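PDB 3TX6: putative branched-chain amino acid transport system substrate-binding protein from Rhodopseudomonas palustris, which probably binds aromatic acids derived from lignin, such as p-coumaric acid and related compounds, in the periplasm for uptake by an ABC transporter. Local coordinates for residues Ile119-Lys131 with Leu150-Leu164. Numbering follows the deposited sequence.
Sequences IPIMGKVLYEHMK and LWFNDLKKQGEAMGL
The carbonyl oxygen of P120 takes two hydrogen bonds, one from K124 N in its own helix and one across the interface from Q158 NE2 at 3.1 Å. The second is nearly straight (162° at the hydrogen) and meets a lone pair in the carbonyl plane. Q158 reaches it with an extended chain, CG anti to the backbone N, and the same NE2 also donates to the syn lone pair of D154 OD1. The other carboxylate oxygen, D154 OD2, accepts a hydrogen bond from the Y127 hydroxyl, with OH to OD2 2.7 Å, on its anti side and 28° out of the carboxylate plane. Y127 lodges as a knob among D154, L155, Q158 and G159: G159 CA makes a CH-pi contact over one ring face, while the selenium of selenomethionine M162 lies at the ring edge, a Met-aromatic contact. Beyond it, L164 CD1 packs on Y127 CD1 (3.9 Å), and K131 NZ bonds to G163 O in the Schellman turn closing helix 146-161. At the other end, the W151 ring is a knob among I119, M122, G123 and L126; I119 CG1 sits 3.5 Å from the centroid of its five-membered ring, over the face, and M122 CB meets W151 CH2. The W151 side chain comes within about 6 Å of the bound 3-(4-hydroxy-phenyl)pyruvic acid. Replacing W151 by alanine would probably open a gap among those four residues and deprive Y147 of its edge-to-face partner. The two helical segments cross at -55°, 9.7 Å apart at closest approach, on one lobe of the periplasmic-binding-protein fold, and buried D154 has both carboxylate oxygens bonded, which probably favours its charged form.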
ATOM      1  N   ILE A 119      -6.984  -4.657   3.125  1.00 16.36           N
ATOM      2  CA  ILE A 119      -6.594  -5.538   4.207  1.00 14.37           C
ATOM      3  C   ILE A 119      -7.207  -6.944   4.117  1.00 15.41           C
ATOM      4  O   ILE A 119      -6.471  -7.887   4.317  1.00 18.68           O
ATOM      5  CB  ILE A 119      -6.821  -4.881   5.575  1.00 15.10           C
ATOM      6  CG1 ILE A 119      -5.628  -4.010   5.995  1.00 19.63           C
ATOM      7  CG2 ILE A 119      -7.072  -5.904   6.699  1.00 17.28           C
ATOM      8  CD1 ILE A 119      -5.295  -2.901   5.044  1.00 20.76           C
ATOM      9  N   PRO A 120      -8.510  -7.095   3.759  1.00 17.98           N
ATOM     10  CA  PRO A 120      -9.045  -8.479   3.760  1.00 18.37           C
ATOM     11  C   PRO A 120      -8.408  -9.395   2.746  1.00 17.88           C
ATOM     12  O   PRO A 120      -8.332 -10.592   3.007  1.00 19.38           O
ATOM     13  CB  PRO A 120     -10.552  -8.285   3.553  1.00 20.70           C
ATOM     14  CG  PRO A 120     -10.789  -6.952   4.218  1.00 21.67           C
ATOM     15  CD  PRO A 120      -9.594  -6.110   3.819  1.00 17.62           C
ATOM     16  N   ILE A 121      -7.932  -8.874   1.618  1.00 17.65           N
ATOM     17  CA  ILE A 121      -7.256  -9.711   0.647  1.00 18.54           C
ATOM     18  C   ILE A 121      -5.927 -10.196   1.229  1.00 17.55           C
ATOM     19  O   ILE A 121      -5.556 -11.371   1.100  1.00 19.57           O
ATOM     20  CB  ILE A 121      -7.096  -9.005  -0.730  1.00 18.15           C
ATOM     21  CG1 ILE A 121      -8.460  -8.844  -1.460  1.00 21.79           C
ATOM     22  CG2 ILE A 121      -6.015  -9.667  -1.582  1.00 20.52           C
ATOM     23  CD1 ILE A 121      -8.399  -8.119  -2.823  1.00 22.10           C
HETATM   24  N   MSE A 122      -5.232  -9.318   1.937  1.00 17.69           N
HETATM   25  CA  MSE A 122      -3.946  -9.663   2.523  1.00 15.98           C
HETATM   26  C   MSE A 122      -4.100 -10.554   3.737  1.00 16.77           C
HETATM   27  O   MSE A 122      -3.347 -11.524   3.910  1.00 18.43           O
HETATM   28  CB  MSE A 122      -3.126  -8.366   2.755  1.00 15.41           C
HETATM   29  CG  MSE A 122      -2.932  -7.549   1.447  1.00 16.46           C
HETATM   30 SE   MSE A 122      -2.420  -8.617  -0.060  1.00 20.03          SE
HETATM   31  CE  MSE A 122      -0.739  -7.758  -0.580  1.00 22.83           C
ATOM     32  N   GLY A 123      -5.084 -10.262   4.578  1.00 18.65           N
ATOM     33  CA  GLY A 123      -5.373 -11.143   5.672  1.00 21.25           C
ATOM     34  C   GLY A 123      -5.669 -12.572   5.205  1.00 19.18           C
ATOM     35  O   GLY A 123      -5.090 -13.555   5.729  1.00 22.67           O
ATOM     36  N   LYS A 124      -6.515 -12.723   4.181  1.00 18.95           N
ATOM     37  CA  LYS A 124      -6.900 -14.072   3.731  1.00 20.49           C
ATOM     38  C   LYS A 124      -5.697 -14.896   3.333  1.00 21.62           C
ATOM     39  O   LYS A 124      -5.636 -16.081   3.688  1.00 26.27           O
ATOM     40  CB  LYS A 124      -7.886 -13.989   2.564  1.00 23.19           C
ATOM     41  CG  LYS A 124      -8.479 -15.339   2.135  1.00 27.41           C
ATOM     42  CD  LYS A 124      -9.594 -15.162   1.075  1.00 34.79           C
ATOM     43  CE  LYS A 124     -10.182 -16.497   0.591  1.00 42.39           C
ATOM     44  NZ  LYS A 124     -11.311 -16.362  -0.399  1.00 57.99           N
ATOM     45  N   VAL A 125      -4.737 -14.296   2.622  1.00 23.87           N
ATOM     46  CA  VAL A 125      -3.577 -15.062   2.166  1.00 22.33           C
ATOM     47  C   VAL A 125      -2.740 -15.500   3.367  1.00 21.90           C
ATOM     48  O   VAL A 125      -2.189 -16.603   3.408  1.00 25.99           O
ATOM     49  CB  VAL A 125      -2.776 -14.375   1.009  1.00 22.35           C
ATOM     50  CG1 VAL A 125      -1.778 -13.303   1.489  1.00 23.87           C
ATOM     51  CG2 VAL A 125      -2.068 -15.416   0.181  1.00 30.54           C
ATOM     52  N   LEU A 126      -2.646 -14.675   4.381  1.00 24.54           N
ATOM     53  CA  LEU A 126      -1.899 -15.034   5.583  1.00 22.27           C
ATOM     54  C   LEU A 126      -2.607 -16.097   6.401  1.00 22.73           C
ATOM     55  O   LEU A 126      -1.981 -17.065   6.848  1.00 24.57           O
ATOM     56  CB  LEU A 126      -1.673 -13.814   6.457  1.00 20.99           C
ATOM     57  CG  LEU A 126      -0.832 -12.654   5.863  1.00 20.28           C
ATOM     58  CD1 LEU A 126      -0.854 -11.452   6.826  1.00 23.62           C
ATOM     59  CD2 LEU A 126       0.595 -13.109   5.564  1.00 22.51           C
ATOM     60  N   TYR A 127      -3.907 -15.924   6.608  1.00 20.25           N
ATOM     61  CA  TYR A 127      -4.666 -16.890   7.415  1.00 19.91           C
ATOM     62  C   TYR A 127      -4.759 -18.265   6.712  1.00 21.65           C
ATOM     63  O   TYR A 127      -4.766 -19.296   7.377  1.00 24.15           O
ATOM     64  CB  TYR A 127      -6.068 -16.398   7.797  1.00 21.79           C
ATOM     65  CG  TYR A 127      -6.153 -14.936   8.229  1.00 21.88           C
ATOM     66  CD1 TYR A 127      -5.143 -14.358   8.965  1.00 19.28           C
ATOM     67  CD2 TYR A 127      -7.254 -14.140   7.899  1.00 22.23           C
ATOM     68  CE1 TYR A 127      -5.183 -13.023   9.309  1.00 20.34           C
ATOM     69  CE2 TYR A 127      -7.309 -12.803   8.266  1.00 23.13           C
ATOM     70  CZ  TYR A 127      -6.259 -12.253   8.955  1.00 22.21           C
ATOM     71  OH  TYR A 127      -6.243 -10.921   9.335  1.00 25.85           O
ATOM     72  N   GLU A 128      -4.870 -18.271   5.398  1.00 22.42           N
ATOM     73  CA  GLU A 128      -4.891 -19.519   4.634  1.00 22.74           C
ATOM     74  C   GLU A 128      -3.638 -20.304   4.920  1.00 23.82           C
ATOM     75  O   GLU A 128      -3.694 -21.504   5.142  1.00 29.38           O
ATOM     76  CB  GLU A 128      -5.036 -19.300   3.123  1.00 29.40           C
ATOM     77  CG  GLU A 128      -6.461 -18.949   2.691  1.00 31.84           C
ATOM     78  CD  GLU A 128      -6.596 -18.584   1.208  1.00 40.40           C
ATOM     79  OE1 GLU A 128      -5.557 -18.336   0.546  1.00 44.33           O
ATOM     80  OE2 GLU A 128      -7.757 -18.547   0.704  1.00 57.71           O
ATOM     81  N   HIS A 129      -2.490 -19.618   4.859  1.00 24.49           N
ATOM     82  CA  HIS A 129      -1.233 -20.242   5.187  1.00 24.03           C
ATOM     83  C   HIS A 129      -1.182 -20.747   6.591  1.00 24.55           C
ATOM     84  O   HIS A 129      -0.710 -21.887   6.818  1.00 25.25           O
ATOM     85  CB  HIS A 129      -0.091 -19.284   4.927  1.00 23.41           C
ATOM     86  CG  HIS A 129       1.245 -19.895   5.115  1.00 24.63           C
ATOM     87  ND1 HIS A 129       1.863 -19.938   6.314  1.00 20.77           N
ATOM     88  CD2 HIS A 129       2.091 -20.523   4.199  1.00 23.77           C
ATOM     89  CE1 HIS A 129       3.056 -20.582   6.162  1.00 24.27           C
ATOM     90  NE2 HIS A 129       3.200 -20.896   4.863  1.00 25.83           N
HETATM   91  N   MSE A 130      -1.651 -19.944   7.549  0.50 24.08           N
HETATM   92  CA  MSE A 130      -1.713 -20.377   8.950  0.50 24.11           C
HETATM   93  C   MSE A 130      -2.426 -21.720   9.022  0.50 23.81           C
HETATM   94  O   MSE A 130      -1.906 -22.657   9.602  0.50 27.63           O
HETATM   95  CB  MSE A 130      -2.385 -19.305   9.827  0.50 17.93           C
HETATM   96  CG  MSE A 130      -1.590 -17.989  10.015  0.50 13.03           C
HETATM   97 SE   MSE A 130      -2.669 -16.788  11.161  0.50 13.68          SE
HETATM   98  CE  MSE A 130      -1.587 -15.157  10.781  0.50 15.47           C
ATOM     99  N   LYS A 131      -3.588 -21.844   8.383  1.00 25.74           N
ATOM    100  CA  LYS A 131      -4.410 -23.054   8.497  1.00 22.93           C
ATOM    101  C   LYS A 131      -3.920 -24.259   7.674  1.00 32.53           C
ATOM    102  O   LYS A 131      -4.543 -25.348   7.669  1.00 33.28           O
ATOM    103  CB  LYS A 131      -5.873 -22.772   8.172  1.00 25.12           C
ATOM    104  CG  LYS A 131      -6.539 -21.720   9.058  1.00 24.74           C
ATOM    105  CD  LYS A 131      -6.407 -21.943  10.570  1.00 21.06           C
ATOM    106  CE  LYS A 131      -6.978 -23.288  11.039  1.00 24.34           C
ATOM    107  NZ  LYS A 131      -6.701 -23.556  12.482  1.00 24.48           N
ATOM    108  N   LEU A 150      -7.737  -1.741  11.390  1.00 20.75           N
ATOM    109  CA  LEU A 150      -8.237  -2.477  10.218  1.00 20.84           C
ATOM    110  C   LEU A 150      -7.693  -3.920  10.261  1.00 18.91           C
ATOM    111  O   LEU A 150      -8.404  -4.882   9.991  1.00 18.41           O
ATOM    112  CB  LEU A 150      -7.790  -1.865   8.916  1.00 20.40           C
ATOM    113  CG  LEU A 150      -8.464  -0.591   8.458  1.00 26.77           C
ATOM    114  CD1 LEU A 150      -7.611   0.115   7.398  1.00 28.95           C
ATOM    115  CD2 LEU A 150      -9.854  -0.934   7.935  1.00 28.05           C
ATOM    116  N   TRP A 151      -6.435  -4.070  10.624  1.00 18.21           N
ATOM    117  CA  TRP A 151      -5.792  -5.409  10.640  1.00 18.17           C
ATOM    118  C   TRP A 151      -6.305  -6.270  11.745  1.00 19.27           C
ATOM    119  O   TRP A 151      -6.633  -7.453  11.530  1.00 17.83           O
ATOM    120  CB  TRP A 151      -4.286  -5.249  10.715  1.00 16.58           C
ATOM    121  CG  TRP A 151      -3.678  -5.223   9.332  1.00 16.75           C
ATOM    122  CD1 TRP A 151      -3.090  -4.161   8.654  1.00 16.19           C
ATOM    123  CD2 TRP A 151      -3.572  -6.365   8.465  1.00 16.89           C
ATOM    124  NE1 TRP A 151      -2.653  -4.567   7.435  1.00 16.31           N
ATOM    125  CE2 TRP A 151      -2.959  -5.908   7.247  1.00 14.24           C
ATOM    126  CE3 TRP A 151      -3.969  -7.702   8.566  1.00 16.31           C
ATOM    127  CZ2 TRP A 151      -2.670  -6.776   6.204  1.00 17.05           C
ATOM    128  CZ3 TRP A 151      -3.672  -8.543   7.510  1.00 18.37           C
ATOM    129  CH2 TRP A 151      -3.054  -8.091   6.354  1.00 18.17           C
ATOM    130  N   PHE A 152      -6.404  -5.693  12.936  1.00 18.44           N
ATOM    131  CA  PHE A 152      -6.997  -6.455  14.040  1.00 19.47           C
ATOM    132  C   PHE A 152      -8.427  -6.865  13.745  1.00 20.37           C
ATOM    133  O   PHE A 152      -8.783  -8.003  13.994  1.00 19.50           O
ATOM    134  CB  PHE A 152      -6.925  -5.745  15.385  1.00 18.94           C
ATOM    135  CG  PHE A 152      -7.455  -6.576  16.508  1.00 19.98           C
ATOM    136  CD1 PHE A 152      -6.797  -7.743  16.898  1.00 22.52           C
ATOM    137  CD2 PHE A 152      -8.610  -6.212  17.159  1.00 26.90           C
ATOM    138  CE1 PHE A 152      -7.299  -8.529  17.911  1.00 24.27           C
ATOM    139  CE2 PHE A 152      -9.106  -6.985  18.187  1.00 31.12           C
ATOM    140  CZ  PHE A 152      -8.447  -8.139  18.564  1.00 27.77           C
ATOM    141  N   ASN A 153      -9.244  -5.950  13.251  1.00 19.95           N
ATOM    142  CA  ASN A 153     -10.621  -6.281  12.989  1.00 19.68           C
ATOM    143  C   ASN A 153     -10.750  -7.410  11.971  1.00 18.58           C
ATOM    144  O   ASN A 153     -11.644  -8.271  12.087  1.00 20.35           O
ATOM    145  CB  ASN A 153     -11.383  -5.067  12.500  1.00 19.89           C
ATOM    146  CG  ASN A 153     -11.554  -4.012  13.555  1.00 23.95           C
ATOM    147  OD1 ASN A 153     -11.337  -4.250  14.746  1.00 26.23           O
ATOM    148  ND2 ASN A 153     -11.987  -2.834  13.114  1.00 25.76           N
ATOM    149  N   ASP A 154      -9.861  -7.406  10.990  1.00 18.37           N
ATOM    150  CA  ASP A 154      -9.856  -8.446   9.977  1.00 19.52           C
ATOM    151  C   ASP A 154      -9.441  -9.801  10.594  1.00 17.43           C
ATOM    152  O   ASP A 154     -10.029 -10.852  10.260  1.00 19.31           O
ATOM    153  CB  ASP A 154      -8.920  -8.066   8.810  1.00 18.23           C
ATOM    154  CG  ASP A 154      -8.925  -9.104   7.696  1.00 16.02           C
ATOM    155  OD1 ASP A 154      -9.965  -9.186   7.017  1.00 21.58           O
ATOM    156  OD2 ASP A 154      -7.912  -9.863   7.534  1.00 25.59           O
ATOM    157  N   LEU A 155      -8.444  -9.794  11.480  1.00 18.75           N
ATOM    158  CA  LEU A 155      -8.039 -11.033  12.152  1.00 19.02           C
ATOM    159  C   LEU A 155      -9.217 -11.610  12.947  1.00 22.18           C
ATOM    160  O   LEU A 155      -9.457 -12.818  12.945  1.00 20.99           O
ATOM    161  CB  LEU A 155      -6.852 -10.780  13.080  1.00 19.29           C
ATOM    162  CG  LEU A 155      -6.266 -11.932  13.884  1.00 18.95           C
ATOM    163  CD1 LEU A 155      -5.701 -13.041  13.023  1.00 24.45           C
ATOM    164  CD2 LEU A 155      -5.203 -11.423  14.880  1.00 22.70           C
ATOM    165  N   LYS A 156      -9.984 -10.734  13.578  1.00 20.88           N
ATOM    166  CA  LYS A 156     -11.067 -11.150  14.442  1.00 22.88           C
ATOM    167  C   LYS A 156     -12.214 -11.658  13.569  1.00 25.65           C
ATOM    168  O   LYS A 156     -12.793 -12.700  13.863  1.00 31.10           O
ATOM    169  CB  LYS A 156     -11.531  -9.952  15.255  1.00 29.15           C
ATOM    170  CG  LYS A 156     -12.094 -10.211  16.639  1.00 41.62           C
ATOM    171  CD  LYS A 156     -12.136  -8.876  17.392  1.00 44.01           C
ATOM    172  CE  LYS A 156     -13.222  -7.941  16.853  1.00 55.79           C
ATOM    173  NZ  LYS A 156     -12.886  -6.486  16.793  1.00 70.73           N
ATOM    174  N   LYS A 157     -12.523 -10.956  12.472  1.00 22.38           N
ATOM    175  CA  LYS A 157     -13.712 -11.303  11.697  1.00 23.88           C
ATOM    176  C   LYS A 157     -13.413 -12.467  10.737  1.00 24.64           C
ATOM    177  O   LYS A 157     -14.023 -13.533  10.806  1.00 31.49           O
ATOM    178  CB  LYS A 157     -14.263 -10.072  10.970  1.00 28.23           C
ATOM    179  CG  LYS A 157     -15.423 -10.350  10.015  1.00 36.33           C
ATOM    180  CD  LYS A 157     -15.894  -9.065   9.315  1.00 44.57           C
ATOM    181  CE  LYS A 157     -17.005  -9.349   8.299  1.00 43.06           C
ATOM    182  NZ  LYS A 157     -17.389  -8.184   7.452  1.00 49.18           N
ATOM    183  N   GLN A 158     -12.447 -12.259   9.874  1.00 23.42           N
ATOM    184  CA  GLN A 158     -12.099 -13.220   8.869  1.00 22.81           C
ATOM    185  C   GLN A 158     -11.269 -14.345   9.472  1.00 25.10           C
ATOM    186  O   GLN A 158     -11.484 -15.557   9.200  1.00 26.06           O
ATOM    187  CB  GLN A 158     -11.374 -12.489   7.705  1.00 24.96           C
ATOM    188  CG  GLN A 158     -10.966 -13.444   6.629  1.00 27.25           C
ATOM    189  CD  GLN A 158     -10.478 -12.810   5.367  1.00 27.76           C
ATOM    190  OE1 GLN A 158     -10.596 -13.438   4.305  1.00 28.55           O
ATOM    191  NE2 GLN A 158      -9.921 -11.581   5.445  1.00 21.04           N
ATOM    192  N   GLY A 159     -10.328 -13.962  10.316  1.00 25.02           N
ATOM    193  CA  GLY A 159      -9.349 -14.926  10.799  1.00 22.94           C
ATOM    194  C   GLY A 159      -9.969 -15.964  11.709  1.00 23.91           C
ATOM    195  O   GLY A 159      -9.791 -17.171  11.519  1.00 30.64           O
ATOM    196  N   GLU A 160     -10.749 -15.511  12.662  1.00 23.17           N
ATOM    197  CA  GLU A 160     -11.472 -16.423  13.539  1.00 30.71           C
ATOM    198  C   GLU A 160     -12.358 -17.323  12.766  1.00 29.07           C
ATOM    199  O   GLU A 160     -12.466 -18.476  13.116  1.00 28.62           O
ATOM    200  CB  GLU A 160     -12.350 -15.698  14.540  1.00 34.76           C
ATOM    201  CG  GLU A 160     -11.626 -14.997  15.664  1.00 37.47           C
ATOM    202  CD  GLU A 160     -12.598 -14.354  16.668  1.00 44.00           C
ATOM    203  OE1 GLU A 160     -13.816 -14.203  16.370  1.00 53.88           O
ATOM    204  OE2 GLU A 160     -12.152 -14.001  17.764  1.00 43.42           O
ATOM    205  N   ALA A 161     -13.043 -16.801  11.747  1.00 25.85           N
ATOM    206  CA  ALA A 161     -13.958 -17.642  10.960  1.00 23.85           C
ATOM    207  C   ALA A 161     -13.198 -18.750  10.156  1.00 27.05           C
ATOM    208  O   ALA A 161     -13.827 -19.706   9.675  1.00 26.87           O
ATOM    209  CB  ALA A 161     -14.807 -16.788  10.024  1.00 27.44           C
HETATM  210  N   MSE A 162     -11.868 -18.639  10.033  1.00 22.28           N
HETATM  211  CA  MSE A 162     -11.056 -19.653   9.371  1.00 23.37           C
HETATM  212  C   MSE A 162     -10.457 -20.664  10.325  1.00 23.82           C
HETATM  213  O   MSE A 162      -9.771 -21.593   9.895  1.00 27.30           O
HETATM  214  CB  MSE A 162     -10.021 -19.008   8.468  1.00 30.77           C
HETATM  215  CG  MSE A 162     -10.735 -18.392   7.253  1.00 27.11           C
HETATM  216 SE   MSE A 162      -9.552 -17.100   6.388  0.80 29.00          SE
HETATM  217  CE  MSE A 162      -8.332 -18.598   6.132  1.00 34.93           C
ATOM    218  N   GLY A 163     -10.776 -20.552  11.609  1.00 21.55           N
ATOM    219  CA  GLY A 163     -10.296 -21.486  12.615  1.00 21.88           C
ATOM    220  C   GLY A 163      -9.152 -20.969  13.459  1.00 21.59           C
ATOM    221  O   GLY A 163      -8.364 -21.741  13.983  1.00 25.80           O
ATOM    222  N   LEU A 164      -9.058 -19.657  13.603  1.00 21.61           N
ATOM    223  CA  LEU A 164      -8.022 -19.070  14.438  1.00 18.94           C
ATOM    224  C   LEU A 164      -8.680 -18.600  15.738  1.00 21.35           C
ATOM    225  O   LEU A 164      -9.790 -18.075  15.741  1.00 25.96           O
ATOM    226  CB  LEU A 164      -7.328 -17.911  13.696  1.00 22.13           C
ATOM    227  CG  LEU A 164      -6.588 -18.244  12.409  1.00 21.49           C
ATOM    228  CD1 LEU A 164      -6.242 -16.949  11.680  1.00 23.17           C
ATOM    229  CD2 LEU A 164      -5.306 -19.040  12.727  1.00 23.42           C
TER